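Local structure of virulence-associated protein I (Coxiella burnetii, 3TRB) at residues 20-25 and 64-69; 28-33 and 43-48; 12-17 and 78-83. The protein probably binds DNA as the antidote (antitoxin) of a HigA-family addiction module, through a helix-turn-helix domain. One frame throughout, in Å; residues are numbered along the deposited sequence.

Contact 1. Residues 20-25 and 64-69; sequences EELGFL and KFFGTT
Leu25 CD1 comes in at the edge of the Phe66 ring, 3.5 Å from Phe66 CE1, where the ends of helices 14-24 and 56-66 meet in the all-helical Cro/C1-type DNA-binding fold. No hydrogen bond crosses; one aromatic ring is received by aliphatic branches. Phe66 turns its CG anti to the carbonyl carbon (chi1 -73°), which carries the ring out to helix 14-24. Leu25, the first residue beyond that helix, is rotated alike about its first torsion and extended about the second (chi2 -179°), so that one methyl leads. Leu22 crosses the ring nearly at a right angle and touches it farther round the same rim, with Leu22 CD2 4.1 Å from Phe66 CZ. Glu21 contributes its CB, at 4.4 Å from Phe66 CE1, from a position oblique to the ring. Both leucines pack further: Leu22 on Leu33 of helix 30-37, and Leu25 on Tyr100 of the second subunit. Phe65, directed into the domain, stacks with His36. Gly67, the next residue after Phe66, has positive phi and leaves helical geometry. The preceding ring braces one face of Phe66: Phe65 CD2 lies 3.5 Å above the Phe66 plane, over its centre.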
ATOM      1  N   GLU A  20      18.317  11.252  25.663  1.00 24.91           N
ATOM      2  CA  GLU A  20      17.438  12.046  26.515  1.00 30.26           C
ATOM      3  C   GLU A  20      16.650  11.156  27.471  1.00 29.86           C
ATOM      4  O   GLU A  20      16.492  11.479  28.648  1.00 28.13           O
ATOM      5  CB  GLU A  20      16.481  12.878  25.659  1.00 28.87           C
ATOM      6  CG  GLU A  20      17.142  14.026  24.912  1.00 30.99           C
ATOM      7  CD  GLU A  20      17.322  15.259  25.778  1.00 34.99           C
ATOM      8  OE1 GLU A  20      16.452  15.517  26.636  1.00 31.60           O
ATOM      9  OE2 GLU A  20      18.334  15.968  25.598  1.00 34.34           O
ATOM     10  N   GLU A  21      16.158  10.034  26.957  1.00 28.90           N
ATOM     11  CA  GLU A  21      15.392   9.092  27.767  1.00 32.38           C
ATOM     12  C   GLU A  21      16.244   8.473  28.869  1.00 33.51           C
ATOM     13  O   GLU A  21      15.813   8.376  30.020  1.00 35.70           O
ATOM     14  CB  GLU A  21      14.782   7.998  26.890  1.00 38.98           C
ATOM     15  CG  GLU A  21      13.593   8.460  26.069  1.00 44.13           C
ATOM     16  CD  GLU A  21      12.441   8.926  26.935  1.00 48.96           C
ATOM     17  OE1 GLU A  21      12.263   8.372  28.042  1.00 49.93           O
ATOM     18  OE2 GLU A  21      11.716   9.850  26.511  1.00 52.49           O
ATOM     19  N   LEU A  22      17.453   8.052  28.512  1.00 31.57           N
ATOM     20  CA  LEU A  22      18.376   7.480  29.485  1.00 30.48           C
ATOM     21  C   LEU A  22      18.653   8.472  30.608  1.00 29.67           C
ATOM     22  O   LEU A  22      18.654   8.108  31.785  1.00 28.55           O
ATOM     23  CB  LEU A  22      19.690   7.081  28.810  1.00 30.82           C
ATOM     24  CG  LEU A  22      19.616   5.954  27.776  1.00 34.01           C
ATOM     25  CD1 LEU A  22      20.985   5.698  27.166  1.00 31.10           C
ATOM     26  CD2 LEU A  22      19.062   4.687  28.405  1.00 33.99           C
ATOM     27  N   GLY A  23      18.885   9.726  30.235  1.00 27.21           N
ATOM     28  CA  GLY A  23      19.162  10.772  31.201  1.00 30.03           C
ATOM     29  C   GLY A  23      18.061  10.901  32.235  1.00 30.69           C
ATOM     30  O   GLY A  23      18.333  11.075  33.421  1.00 33.92           O
ATOM     31  N   PHE A  24      16.816  10.809  31.780  1.00 31.91           N
ATOM     32  CA  PHE A  24      15.657  10.939  32.658  1.00 38.52           C
ATOM     33  C   PHE A  24      15.553   9.770  33.633  1.00 40.63           C
ATOM     34  O   PHE A  24      15.097   9.933  34.766  1.00 41.21           O
ATOM     35  CB  PHE A  24      14.369  11.064  31.836  1.00 39.05           C
ATOM     36  CG  PHE A  24      13.122  11.150  32.670  1.00 43.71           C
ATOM     37  CD1 PHE A  24      12.840  12.292  33.400  1.00 47.89           C
ATOM     38  CD2 PHE A  24      12.228  10.092  32.721  1.00 41.51           C
ATOM     39  CE1 PHE A  24      11.696  12.377  34.170  1.00 49.11           C
ATOM     40  CE2 PHE A  24      11.081  10.172  33.488  1.00 44.63           C
ATOM     41  CZ  PHE A  24      10.814  11.316  34.213  1.00 47.94           C
ATOM     42  N   LEU A  25      15.986   8.594  33.189  1.00 35.13           N
ATOM     43  CA  LEU A  25      15.929   7.393  34.016  1.00 36.25           C
ATOM     44  C   LEU A  25      17.153   7.261  34.923  1.00 37.53           C
ATOM     45  O   LEU A  25      17.927   6.310  34.804  1.00 37.55           O
ATOM     46  CB  LEU A  25      15.783   6.147  33.138  1.00 35.73           C
ATOM     47  CG  LEU A  25      14.547   6.103  32.235  1.00 37.10           C
ATOM     48  CD1 LEU A  25      14.522   4.813  31.433  1.00 39.63           C
ATOM     49  CD2 LEU A  25      13.268   6.258  33.047  1.00 36.17           C
ATOM     50  N   LYS A  64      10.444  -3.516  24.477  1.00 26.94           N
ATOM     51  CA  LYS A  64      10.230  -4.355  25.652  1.00 25.07           C
ATOM     52  C   LYS A  64      10.756  -3.681  26.915  1.00 26.56           C
ATOM     53  O   LYS A  64      10.137  -3.760  27.974  1.00 27.96           O
ATOM     54  CB  LYS A  64      10.906  -5.716  25.463  1.00 27.82           C
ATOM     55  CG  LYS A  64      10.801  -6.650  26.664  1.00 32.48           C
ATOM     56  CD  LYS A  64       9.397  -7.206  26.823  1.00 38.34           C
ATOM     57  CE  LYS A  64       9.317  -8.186  27.986  1.00 41.19           C
ATOM     58  NZ  LYS A  64      10.197  -9.371  27.782  1.00 42.23           N
ATOM     59  N   PHE A  65      11.901  -3.015  26.800  1.00 25.82           N
ATOM     60  CA  PHE A  65      12.520  -2.368  27.950  1.00 26.27           C
ATOM     61  C   PHE A  65      11.791  -1.095  28.370  1.00 29.22           C
ATOM     62  O   PHE A  65      11.485  -0.909  29.547  1.00 24.57           O
ATOM     63  CB  PHE A  65      13.991  -2.060  27.670  1.00 25.63           C
ATOM     64  CG  PHE A  65      14.682  -1.326  28.787  1.00 31.16           C
ATOM     65  CD1 PHE A  65      14.999  -1.975  29.967  1.00 30.09           C
ATOM     66  CD2 PHE A  65      15.026   0.010  28.650  1.00 33.12           C
ATOM     67  CE1 PHE A  65      15.639  -1.305  30.994  1.00 32.22           C
ATOM     68  CE2 PHE A  65      15.666   0.684  29.672  1.00 35.25           C
ATOM     69  CZ  PHE A  65      15.973   0.025  30.846  1.00 32.64           C
ATOM     70  N   PHE A  66      11.521  -0.219  27.405  1.00 26.47           N
ATOM     71  CA  PHE A  66      10.896   1.070  27.691  1.00 33.19           C
ATOM     72  C   PHE A  66       9.371   0.995  27.744  1.00 33.56           C
ATOM     73  O   PHE A  66       8.710   1.952  28.148  1.00 35.76           O
ATOM     74  CB  PHE A  66      11.337   2.132  26.675  1.00 34.98           C
ATOM     75  CG  PHE A  66      12.757   2.589  26.856  1.00 38.47           C
ATOM     76  CD1 PHE A  66      13.105   3.399  27.922  1.00 41.94           C
ATOM     77  CD2 PHE A  66      13.742   2.212  25.960  1.00 36.05           C
ATOM     78  CE1 PHE A  66      14.410   3.820  28.095  1.00 41.54           C
ATOM     79  CE2 PHE A  66      15.049   2.630  26.128  1.00 35.79           C
ATOM     80  CZ  PHE A  66      15.383   3.436  27.197  1.00 39.97           C
ATOM     81  N   GLY A  67       8.816  -0.141  27.338  1.00 33.08           N
ATOM     82  CA  GLY A  67       7.377  -0.323  27.353  1.00 35.68           C
ATOM     83  C   GLY A  67       6.680   0.434  26.239  1.00 40.27           C
ATOM     84  O   GLY A  67       5.537   0.865  26.386  1.00 40.67           O
ATOM     85  N   THR A  68       7.377   0.597  25.120  1.00 38.74           N
ATOM     86  CA  THR A  68       6.810   1.264  23.955  1.00 34.87           C
ATOM     87  C   THR A  68       6.476   0.239  22.880  1.00 31.79           C
ATOM     88  O   THR A  68       6.471  -0.965  23.137  1.00 31.45           O
ATOM     89  CB  THR A  68       7.796   2.285  23.358  1.00 34.25           C
ATOM     90  OG1 THR A  68       8.857   1.592  22.688  1.00 32.55           O
ATOM     91  CG2 THR A  68       8.378   3.168  24.449  1.00 38.43           C
ATOM     92  N   THR A  69       6.194   0.721  21.675  1.00 28.69           N
ATOM     93  CA  THR A  69       6.054  -0.153  20.521  1.00 25.99           C
ATOM     94  C   THR A  69       7.373  -0.158  19.761  1.00 26.19           C
ATOM     95  O   THR A  69       8.144   0.797  19.850  1.00 22.80           O
ATOM     96  CB  THR A  69       4.945   0.335  19.574  1.00 27.81           C
ATOM     97  OG1 THR A  69       5.337   1.581  18.984  1.00 26.65           O
ATOM     98  CG2 THR A  69       3.640   0.520  20.330  1.00 30.80           C
TER

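Contact 2. Residues 28-33 and 43-48; sequences MSANQL and RVTAIL
Between Ala30 and Val44 no aromatic ring takes part, and the flat group facing the opposite segment is the peptide carbonyl of Ala30: its O lies against the branched end of Val44, 3.8 Å from Val44 CG1. The other flat group that matters is the Gln32 carboxamide, folded back over the start of its own helix, where Ser29 N reaches Gln32 OE1 at 2.8 Å from a position tilted 29° out of the amide plane. This is the helix-turn-helix unit itself, helix 30-37 packed against helix 41-48; in Cro/C1-type repressors the second of these helices is the one that reads the DNA major groove, and the same role is likely here. The small Ala30 lets the two helices come close, with the CA atoms of Ala30 and Val44 6.0 Å apart. Ala30 CB is met by Val44 CG1, by Leu48 CD1 at 4.0 Å and, at the outer margin, by Thr45 OG1, whose hydroxyl also bonds weakly to Thr41 O. Val44 places CG1 anti to its backbone nitrogen (chi1 170°), and that single methyl therefore serves both Ala30 and Leu33, lying 3.9 Å from Leu33 CD2. Leu33 and Leu48 continue inward onto Leu18 of helix 14-24, joining the pair to the domain core. At the start of helix 30-37, Gln32 N completes a capping box by bonding to Ser29 OG, 3.1 Å long and fairly straight at 162°.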
HETATM    1  N   MSE A  28      20.962   6.861  33.273  1.00 30.32           N
HETATM    2  CA  MSE A  28      21.379   5.514  32.905  1.00 32.32           C
HETATM    3  C   MSE A  28      22.505   5.543  31.875  1.00 31.21           C
HETATM    4  O   MSE A  28      22.435   6.275  30.887  1.00 30.34           O
HETATM    5  CB  MSE A  28      20.190   4.711  32.375  1.00 32.68           C
HETATM    6  CG  MSE A  28      20.552   3.317  31.900  1.00 33.30           C
HETATM    7 SE   MSE A  28      18.989   2.255  31.417  1.00 38.48          SE
HETATM    8  CE  MSE A  28      18.173   2.083  33.181  1.00 42.43           C
ATOM      9  N   SER A  29      23.539   4.742  32.111  1.00 30.86           N
ATOM     10  CA  SER A  29      24.703   4.707  31.231  1.00 30.19           C
ATOM     11  C   SER A  29      24.477   3.798  30.027  1.00 29.41           C
ATOM     12  O   SER A  29      23.490   3.065  29.966  1.00 29.67           O
ATOM     13  CB  SER A  29      25.940   4.238  32.000  1.00 33.11           C
ATOM     14  OG  SER A  29      25.829   2.870  32.356  1.00 31.56           O
ATOM     15  N   ALA A  30      25.401   3.852  29.075  1.00 27.56           N
ATOM     16  CA  ALA A  30      25.339   2.992  27.900  1.00 29.25           C
ATOM     17  C   ALA A  30      25.492   1.531  28.306  1.00 32.97           C
ATOM     18  O   ALA A  30      24.803   0.656  27.780  1.00 34.34           O
ATOM     19  CB  ALA A  30      26.413   3.382  26.897  1.00 28.31           C
ATOM     20  N   ASN A  31      26.400   1.273  29.242  1.00 34.77           N
ATOM     21  CA  ASN A  31      26.607  -0.076  29.758  1.00 41.93           C
ATOM     22  C   ASN A  31      25.360  -0.639  30.431  1.00 42.03           C
ATOM     23  O   ASN A  31      24.996  -1.793  30.213  1.00 38.42           O
ATOM     24  CB  ASN A  31      27.791  -0.111  30.729  1.00 50.16           C
ATOM     25  CG  ASN A  31      29.113  -0.356  30.030  1.00 58.20           C
ATOM     26  OD1 ASN A  31      29.439  -1.489  29.677  1.00 61.92           O
ATOM     27  ND2 ASN A  31      29.886   0.706  29.833  1.00 58.85           N
ATOM     28  N   GLN A  32      24.711   0.183  31.248  1.00 39.88           N
ATOM     29  CA  GLN A  32      23.490  -0.225  31.935  1.00 34.95           C
ATOM     30  C   GLN A  32      22.409  -0.635  30.941  1.00 32.22           C
ATOM     31  O   GLN A  32      21.788  -1.688  31.086  1.00 36.93           O
ATOM     32  CB  GLN A  32      22.973   0.898  32.837  1.00 31.34           C
ATOM     33  CG  GLN A  32      23.813   1.136  34.081  1.00 34.59           C
ATOM     34  CD  GLN A  32      23.280   2.277  34.928  1.00 35.04           C
ATOM     35  OE1 GLN A  32      23.499   3.448  34.620  1.00 36.99           O
ATOM     36  NE2 GLN A  32      22.576   1.939  36.001  1.00 37.25           N
ATOM     37  N   LEU A  33      22.187   0.202  29.933  1.00 28.90           N
ATOM     38  CA  LEU A  33      21.189  -0.087  28.909  1.00 29.97           C
ATOM     39  C   LEU A  33      21.544  -1.355  28.142  1.00 30.60           C
ATOM     40  O   LEU A  33      20.686  -2.204  27.898  1.00 28.99           O
ATOM     41  CB  LEU A  33      21.052   1.088  27.939  1.00 30.99           C
ATOM     42  CG  LEU A  33      20.044   0.883  26.807  1.00 31.18           C
ATOM     43  CD1 LEU A  33      18.657   0.589  27.366  1.00 28.43           C
ATOM     44  CD2 LEU A  33      20.010   2.090  25.883  1.00 29.60           C
ATOM     45  N   ARG A  43      27.161  -1.412  20.549  1.00 28.05           N
ATOM     46  CA  ARG A  43      25.964  -1.153  19.755  1.00 28.41           C
ATOM     47  C   ARG A  43      25.176   0.031  20.308  1.00 27.25           C
ATOM     48  O   ARG A  43      24.714   0.887  19.553  1.00 24.86           O
ATOM     49  CB  ARG A  43      25.078  -2.397  19.700  1.00 27.38           C
ATOM     50  CG  ARG A  43      23.890  -2.274  18.761  1.00 28.35           C
ATOM     51  CD  ARG A  43      23.132  -3.587  18.680  1.00 29.89           C
ATOM     52  NE  ARG A  43      24.010  -4.690  18.299  1.00 30.96           N
ATOM     53  CZ  ARG A  43      23.684  -5.975  18.388  1.00 31.22           C
ATOM     54  NH1 ARG A  43      22.494  -6.332  18.850  1.00 29.16           N
ATOM     55  NH2 ARG A  43      24.552  -6.906  18.017  1.00 33.34           N
ATOM     56  N   VAL A  44      25.026   0.075  21.627  1.00 28.65           N
ATOM     57  CA  VAL A  44      24.342   1.185  22.279  1.00 27.71           C
ATOM     58  C   VAL A  44      25.101   2.493  22.062  1.00 25.44           C
ATOM     59  O   VAL A  44      24.515   3.507  21.689  1.00 27.14           O
ATOM     60  CB  VAL A  44      24.182   0.939  23.791  1.00 25.84           C
ATOM     61  CG1 VAL A  44      23.695   2.201  24.483  1.00 21.43           C
ATOM     62  CG2 VAL A  44      23.228  -0.220  24.042  1.00 23.83           C
ATOM     63  N   THR A  45      26.408   2.459  22.299  1.00 24.91           N
ATOM     64  CA  THR A  45      27.253   3.634  22.118  1.00 30.84           C
ATOM     65  C   THR A  45      27.191   4.165  20.688  1.00 27.59           C
ATOM     66  O   THR A  45      27.110   5.374  20.468  1.00 28.61           O
ATOM     67  CB  THR A  45      28.715   3.331  22.485  1.00 36.72           C
ATOM     68  OG1 THR A  45      28.821   3.142  23.901  1.00 41.08           O
ATOM     69  CG2 THR A  45      29.620   4.477  22.065  1.00 40.09           C
ATOM     70  N   ALA A  46      27.230   3.255  19.721  1.00 25.76           N
ATOM     71  CA  ALA A  46      27.172   3.632  18.315  1.00 27.76           C
ATOM     72  C   ALA A  46      25.859   4.334  17.981  1.00 25.41           C
ATOM     73  O   ALA A  46      25.845   5.326  17.254  1.00 24.43           O
ATOM     74  CB  ALA A  46      27.367   2.411  17.430  1.00 29.50           C
ATOM     75  N   ILE A  47      24.759   3.816  18.519  1.00 23.79           N
ATOM     76  CA  ILE A  47      23.448   4.418  18.305  1.00 23.75           C
ATOM     77  C   ILE A  47      23.375   5.794  18.959  1.00 23.55           C
ATOM     78  O   ILE A  47      22.871   6.747  18.366  1.00 21.23           O
ATOM     79  CB  ILE A  47      22.321   3.525  18.858  1.00 23.21           C
ATOM     80  CG1 ILE A  47      22.247   2.216  18.069  1.00 25.01           C
ATOM     81  CG2 ILE A  47      20.989   4.259  18.815  1.00 19.65           C
ATOM     82  CD1 ILE A  47      21.267   1.213  18.641  1.00 25.27           C
ATOM     83  N   LEU A  48      23.890   5.893  20.180  1.00 29.34           N
ATOM     84  CA  LEU A  48      23.897   7.158  20.906  1.00 31.59           C
ATOM     85  C   LEU A  48      24.701   8.227  20.173  1.00 33.95           C
ATOM     86  O   LEU A  48      24.354   9.407  20.206  1.00 36.65           O
ATOM     87  CB  LEU A  48      24.452   6.963  22.319  1.00 32.23           C
ATOM     88  CG  LEU A  48      23.596   6.136  23.281  1.00 31.17           C
ATOM     89  CD1 LEU A  48      24.313   5.935  24.608  1.00 29.28           C
ATOM     90  CD2 LEU A  48      22.243   6.798  23.493  1.00 34.26           C
TER

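Contact 3. Residues 12-17 and 78-83; sequences IHPGEI and DAYDIK
Two first torsions near trans bring His13 and Tyr80 together: His13 holds CG opposite its backbone nitrogen (chi1 -168°), and Tyr80 does the same (chi1 172°), swinging its phenol ring across the start of helix 14-24. The imidazole then meets the phenol edge to face, with ring centroids 4.9 Å apart and planes at 82°. The leading atom is His13 CD2, which sits 3.6 Å above the Tyr80 plane, offset toward the rim, and 3.7 Å from Tyr80 CE2. His13 CB adds a CH-pi contact, 4.2 Å from the centroid of the Tyr80 ring. Backbone packs here as well: His13 N approaches Tyr80 CD1 to 3.4 Å, while Ile12 O lies 3.6 Å from Tyr80 CB. Pro14 CD touches the same CB and also lies over one face of the imidazole, limiting its freedom to turn. The imidazole rotation is further fixed by a bond from Gly15 N to His13 ND1, 3.0 Å long, with the donor tilted out of the ring plane; this acceptor role is consistent with a neutral ring protonated on NE2. Pro11 borders Tyr80 too, and Asp78, two residues earlier on helix 70-96, at the subunit interface, comes close to Asp78 of the second subunit. The arrangement is a T-shaped aromatic pair built on a histidine N-cap, and it joins the start of helix 14-24, the first helix of the Cro/C1-type domain, to the long helix 70-96.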
ATOM      1  N   ILE A  12      16.881  14.425  13.282  1.00 31.15           N
ATOM      2  CA  ILE A  12      17.110  14.012  14.659  1.00 30.83           C
ATOM      3  C   ILE A  12      17.399  12.521  14.691  1.00 28.96           C
ATOM      4  O   ILE A  12      16.495  11.708  14.505  1.00 27.10           O
ATOM      5  CB  ILE A  12      15.880  14.282  15.544  1.00 32.62           C
ATOM      6  CG1 ILE A  12      15.411  15.731  15.392  1.00 38.69           C
ATOM      7  CG2 ILE A  12      16.189  13.959  17.002  1.00 29.26           C
ATOM      8  CD1 ILE A  12      16.338  16.742  16.022  1.00 37.97           C
ATOM      9  N   HIS A  13      18.657  12.157  14.915  1.00 26.67           N
ATOM     10  CA  HIS A  13      19.011  10.747  15.014  1.00 24.96           C
ATOM     11  C   HIS A  13      18.366  10.149  16.259  1.00 20.55           C
ATOM     12  O   HIS A  13      18.357  10.776  17.318  1.00 24.47           O
ATOM     13  CB  HIS A  13      20.530  10.555  15.049  1.00 24.47           C
ATOM     14  CG  HIS A  13      20.959   9.133  14.858  1.00 25.39           C
ATOM     15  ND1 HIS A  13      21.095   8.248  15.905  1.00 22.89           N
ATOM     16  CD2 HIS A  13      21.270   8.439  13.737  1.00 25.67           C
ATOM     17  CE1 HIS A  13      21.475   7.072  15.439  1.00 20.82           C
ATOM     18  NE2 HIS A  13      21.589   7.161  14.126  1.00 25.24           N
ATOM     19  N   PRO A  14      17.808   8.937  16.130  1.00 23.73           N
ATOM     20  CA  PRO A  14      17.144   8.263  17.250  1.00 24.14           C
ATOM     21  C   PRO A  14      18.017   8.227  18.503  1.00 23.39           C
ATOM     22  O   PRO A  14      17.495   8.291  19.616  1.00 25.30           O
ATOM     23  CB  PRO A  14      16.922   6.848  16.715  1.00 21.68           C
ATOM     24  CG  PRO A  14      16.799   7.030  15.246  1.00 23.09           C
ATOM     25  CD  PRO A  14      17.760   8.133  14.896  1.00 22.79           C
ATOM     26  N   GLY A  15      19.330   8.127  18.319  1.00 21.90           N
ATOM     27  CA  GLY A  15      20.256   8.100  19.436  1.00 22.45           C
ATOM     28  C   GLY A  15      20.153   9.341  20.301  1.00 24.55           C
ATOM     29  O   GLY A  15      20.385   9.289  21.508  1.00 24.74           O
ATOM     30  N   GLU A  16      19.809  10.464  19.678  1.00 25.80           N
ATOM     31  CA  GLU A  16      19.594  11.710  20.402  1.00 28.54           C
ATOM     32  C   GLU A  16      18.442  11.553  21.383  1.00 26.37           C
ATOM     33  O   GLU A  16      18.545  11.930  22.549  1.00 25.44           O
ATOM     34  CB  GLU A  16      19.269  12.841  19.427  1.00 30.02           C
ATOM     35  CG  GLU A  16      20.272  13.975  19.419  1.00 36.57           C
ATOM     36  CD  GLU A  16      19.737  15.203  18.713  1.00 40.52           C
ATOM     37  OE1 GLU A  16      18.686  15.724  19.145  1.00 36.26           O
ATOM     38  OE2 GLU A  16      20.358  15.643  17.724  1.00 46.28           O
ATOM     39  N   ILE A  17      17.342  10.999  20.891  1.00 22.15           N
ATOM     40  CA  ILE A  17      16.146  10.798  21.695  1.00 25.53           C
ATOM     41  C   ILE A  17      16.374   9.723  22.753  1.00 26.68           C
ATOM     42  O   ILE A  17      15.899   9.841  23.884  1.00 24.87           O
ATOM     43  CB  ILE A  17      14.949  10.419  20.808  1.00 30.03           C
ATOM     44  CG1 ILE A  17      14.722  11.501  19.748  1.00 30.66           C
ATOM     45  CG2 ILE A  17      13.702  10.209  21.651  1.00 31.33           C
ATOM     46  CD1 ILE A  17      13.613  11.186  18.772  1.00 32.76           C
ATOM     47  N   ASP A  78      13.150   6.211  10.537  1.00 18.26           N
ATOM     48  CA  ASP A  78      12.604   6.593   9.238  1.00 20.70           C
ATOM     49  C   ASP A  78      12.637   8.102   9.054  1.00 23.89           C
ATOM     50  O   ASP A  78      13.087   8.600   8.021  1.00 25.43           O
ATOM     51  CB  ASP A  78      11.166   6.102   9.084  1.00 21.39           C
ATOM     52  CG  ASP A  78      11.067   4.596   9.009  1.00 24.42           C
ATOM     53  OD1 ASP A  78      12.092   3.934   8.737  1.00 23.54           O
ATOM     54  OD2 ASP A  78       9.954   4.075   9.214  1.00 22.05           O
ATOM     55  N   ALA A  79      12.147   8.824  10.058  1.00 21.41           N
ATOM     56  CA  ALA A  79      12.109  10.280  10.012  1.00 22.53           C
ATOM     57  C   ALA A  79      13.502  10.835   9.754  1.00 21.40           C
ATOM     58  O   ALA A  79      13.681  11.737   8.934  1.00 21.15           O
ATOM     59  CB  ALA A  79      11.546  10.835  11.313  1.00 22.32           C
ATOM     60  N   TYR A  80      14.488  10.284  10.453  1.00 23.34           N
ATOM     61  CA  TYR A  80      15.872  10.707  10.290  1.00 23.48           C
ATOM     62  C   TYR A  80      16.400  10.362   8.903  1.00 23.50           C
ATOM     63  O   TYR A  80      17.032  11.192   8.248  1.00 22.40           O
ATOM     64  CB  TYR A  80      16.754  10.069  11.365  1.00 21.38           C
ATOM     65  CG  TYR A  80      18.235  10.295  11.164  1.00 23.06           C
ATOM     66  CD1 TYR A  80      18.851  11.451  11.624  1.00 23.13           C
ATOM     67  CD2 TYR A  80      19.019   9.347  10.521  1.00 25.27           C
ATOM     68  CE1 TYR A  80      20.207  11.658  11.444  1.00 27.24           C
ATOM     69  CE2 TYR A  80      20.374   9.546  10.337  1.00 26.73           C
ATOM     70  CZ  TYR A  80      20.963  10.703  10.800  1.00 30.18           C
ATOM     71  OH  TYR A  80      22.311  10.898  10.616  1.00 33.30           O
ATOM     72  N   ASP A  81      16.140   9.136   8.460  1.00 21.54           N
ATOM     73  CA  ASP A  81      16.594   8.685   7.147  1.00 18.63           C
ATOM     74  C   ASP A  81      16.014   9.546   6.028  1.00 22.89           C
ATOM     75  O   ASP A  81      16.716   9.912   5.087  1.00 22.57           O
ATOM     76  CB  ASP A  81      16.224   7.217   6.915  1.00 20.85           C
ATOM     77  CG  ASP A  81      16.976   6.271   7.831  1.00 22.56           C
ATOM     78  OD1 ASP A  81      17.940   6.715   8.491  1.00 21.32           O
ATOM     79  OD2 ASP A  81      16.605   5.080   7.880  1.00 24.85           O
ATOM     80  N   ILE A  82      14.729   9.864   6.135  1.00 22.36           N
ATOM     81  CA  ILE A  82      14.059  10.675   5.128  1.00 21.71           C
ATOM     82  C   ILE A  82      14.688  12.062   5.021  1.00 25.46           C
ATOM     83  O   ILE A  82      14.974  12.539   3.924  1.00 22.95           O
ATOM     84  CB  ILE A  82      12.555  10.814   5.427  1.00 25.84           C
ATOM     85  CG1 ILE A  82      11.853   9.466   5.241  1.00 24.88           C
ATOM     86  CG2 ILE A  82      11.928  11.866   4.529  1.00 28.20           C
ATOM     87  CD1 ILE A  82      10.407   9.463   5.687  1.00 26.20           C
ATOM     88  N   LYS A  83      14.909  12.703   6.164  1.00 26.08           N
ATOM     89  CA  LYS A  83      15.489  14.042   6.176  1.00 32.08           C
ATOM     90  C   LYS A  83      16.922  14.045   5.651  1.00 30.50           C
ATOM     91  O   LYS A  83      17.337  14.981   4.965  1.00 29.35           O
ATOM     92  CB  LYS A  83      15.417  14.660   7.575  1.00 35.20           C
ATOM     93  CG  LYS A  83      14.018  15.101   7.977  1.00 38.29           C
ATOM     94  CD  LYS A  83      14.034  15.899   9.271  1.00 43.97           C
ATOM     95  CE  LYS A  83      12.654  16.445   9.602  1.00 47.78           C
ATOM     96  NZ  LYS A  83      11.652  15.360   9.789  1.00 50.33           N
TER

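How the contacts relate
From the N terminus, the chain enters helix 14-24 through residues 12-17, and contact 3 closes the longest loop when 78-83 returns on helix 70-96. Inside it, contact 1 joins the end of the same first helix to the end of helix 56-66. Innermost, contact 2 closes the short loop between helices 30-37 and 41-48. The three loops are thus nested, and none cross. Contacts 1 and 2 touch directly: Leu22 O probably accepts from Met28 N (a selenomethionine), and Phe65 CE2 packs on Leu33 CD1. Contacts 2 and 3 meet where Leu48 CD2 approaches Gly15 O. Contacts 1 and 3 share helix 14-24, and both reach the second subunit.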